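Local atomic coordinates of exodeoxyribonuclease 10 (Escherichia coli, PDB entry 4FZX), a protein that degrades single-stranded and double-stranded DNA from the 3' end towards the 5' end, using magnesium as its cofactor. Residues P32-V37 and R135-C140. Residues are numbered along the deposited sequence; the frame is centred on the assembly and turned at random.
With NA (sodium ion), chain G.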
# COMPACT_ATOMS: atom_id res chain seq x y z
N PRO C 32 -7.56 -2.35 -42.79
CA PRO C 32 -8.87 -2.83 -42.33
C PRO C 32 -9.27 -4.18 -42.94
O PRO C 32 -9.06 -4.43 -44.12
CB PRO C 32 -9.83 -1.74 -42.80
CG PRO C 32 -9.13 -1.12 -43.99
CD PRO C 32 -7.67 -1.13 -43.62
N MSE C 33 -9.94 -4.99 -42.14
CA MSE C 33 -10.36 -6.32 -42.55
C MSE C 33 -11.63 -6.66 -41.76
O MSE C 33 -11.69 -6.40 -40.57
CB MSE C 33 -9.24 -7.33 -42.20
CG MSE C 33 -9.48 -8.73 -42.69
SE MSE C 33 -7.94 -9.92 -42.39
CE MSE C 33 -6.56 -8.97 -43.34
N SER C 34 -12.65 -7.19 -42.43
CA SER C 34 -13.83 -7.71 -41.73
C SER C 34 -14.45 -8.86 -42.47
O SER C 34 -14.41 -8.93 -43.70
CB SER C 34 -14.88 -6.61 -41.52
OG SER C 34 -15.28 -6.05 -42.76
N HIS C 35 -15.04 -9.77 -41.71
CA HIS C 35 -15.82 -10.83 -42.30
C HIS C 35 -17.07 -11.01 -41.47
O HIS C 35 -16.99 -11.12 -40.23
CB HIS C 35 -15.05 -12.16 -42.29
CG HIS C 35 -13.80 -12.14 -43.11
ND1 HIS C 35 -12.62 -11.59 -42.66
CD2 HIS C 35 -13.57 -12.56 -44.38
CE1 HIS C 35 -11.70 -11.71 -43.60
NE2 HIS C 35 -12.25 -12.32 -44.64
N LEU C 36 -18.21 -11.15 -42.16
CA LEU C 36 -19.35 -11.80 -41.56
C LEU C 36 -19.12 -13.30 -41.53
O LEU C 36 -18.57 -13.87 -42.47
CB LEU C 36 -20.63 -11.47 -42.34
CG LEU C 36 -21.16 -10.07 -42.11
CD1 LEU C 36 -21.96 -9.58 -43.33
CD2 LEU C 36 -22.01 -10.04 -40.84
N VAL C 37 -19.66 -13.94 -40.50
CA VAL C 37 -19.30 -15.30 -40.20
C VAL C 37 -20.55 -16.10 -39.86
O VAL C 37 -21.43 -15.62 -39.13
CB VAL C 37 -18.35 -15.36 -38.99
CG1 VAL C 37 -18.13 -16.82 -38.54
CG2 VAL C 37 -17.04 -14.68 -39.32
N ARG C 135 -21.02 -3.03 -34.92
CA ARG C 135 -20.51 -3.81 -36.04
C ARG C 135 -19.01 -3.86 -35.93
O ARG C 135 -18.37 -2.87 -35.59
CB ARG C 135 -20.96 -3.23 -37.38
CG ARG C 135 -22.50 -3.32 -37.62
CD ARG C 135 -22.99 -4.77 -37.80
NE ARG C 135 -22.31 -5.45 -38.90
CZ ARG C 135 -22.66 -5.36 -40.18
NH1 ARG C 135 -23.75 -4.69 -40.54
NH2 ARG C 135 -21.94 -5.98 -41.11
N ALA C 136 -18.44 -5.05 -36.14
CA ALA C 136 -17.08 -5.32 -35.72
C ALA C 136 -16.07 -4.28 -36.21
O ALA C 136 -15.28 -3.78 -35.41
CB ALA C 136 -16.66 -6.72 -36.14
N LEU C 137 -16.08 -3.96 -37.51
CA LEU C 137 -15.09 -3.03 -38.06
C LEU C 137 -15.25 -1.64 -37.49
O LEU C 137 -14.27 -0.94 -37.23
CB LEU C 137 -15.14 -2.97 -39.60
CG LEU C 137 -13.97 -2.23 -40.24
CD1 LEU C 137 -12.63 -2.92 -39.92
CD2 LEU C 137 -14.13 -2.04 -41.75
N TYR C 138 -16.49 -1.24 -37.24
CA TYR C 138 -16.77 0.04 -36.63
C TYR C 138 -16.13 0.12 -35.24
O TYR C 138 -15.37 1.07 -34.95
CB TYR C 138 -18.28 0.26 -36.55
CG TYR C 138 -18.69 1.64 -36.14
CD1 TYR C 138 -18.55 2.06 -34.82
CD2 TYR C 138 -19.23 2.53 -37.06
CE1 TYR C 138 -18.94 3.33 -34.43
CE2 TYR C 138 -19.62 3.81 -36.68
CZ TYR C 138 -19.48 4.20 -35.36
OH TYR C 138 -19.84 5.47 -34.98
N ASP C 139 -16.36 -0.90 -34.42
CA ASP C 139 -15.81 -0.91 -33.07
C ASP C 139 -14.29 -1.03 -33.04
O ASP C 139 -13.64 -0.58 -32.08
CB ASP C 139 -16.43 -2.04 -32.25
CG ASP C 139 -17.88 -1.75 -31.84
OD1 ASP C 139 -18.48 -0.76 -32.32
OD2 ASP C 139 -18.44 -2.56 -31.07
N CYS C 140 -13.71 -1.65 -34.07
CA CYS C 140 -12.25 -1.71 -34.22
C CYS C 140 -11.65 -0.32 -34.32
O CYS C 140 -10.61 -0.05 -33.76
CB CYS C 140 -11.84 -2.54 -35.45
SG CYS C 140 -11.88 -4.33 -35.18
NA NA G . -18.21 -4.72 -30.56
O HOH W 1 -20.69 -4.71 -29.80
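In the RNase H-like core of this DEDDh exonuclease, L137 of the helix that carries the metal ligand D139 packs against S34 and its neighbours on the outermost sheet strand 28-36. The axes of strand 32-36 and helix 136-140 come within 8.7 Å, their directions 150° apart, so they run roughly antiparallel. S34 and L137 face each other, CB to CB 4.1 Å. A chi1 of -169° sends CG of L137 away from the backbone N; the branch slants toward the P32 end of the strand, and L137 CD1 reaches the carbonyl O of M33 at 3.7 Å and CB of P32 at 4.2 Å.

At the other end, L36 and R135 cross obliquely, the methyl CD2 of L36 lying 4.1 Å from NH2 of R135. Bends at chi2 and chi3 bring the guanidinium round toward the strand, and its NH2 forms a salt bridge with E18 of strand 16-25; E18 OE1 also accepts the backbone N-H of A136.

D139, one turn on from R135, lies too far from 32-37 to touch it; its OD2 binds sodium at 2.2 Å, joined by D6, E8 and a DNA phosphate, while OD1 is hydrogen-bonded to H133 ND1 and H134 N. An acidic helix residue completing a metal site begun on the first strand is characteristic of DnaQ-family exonucleases.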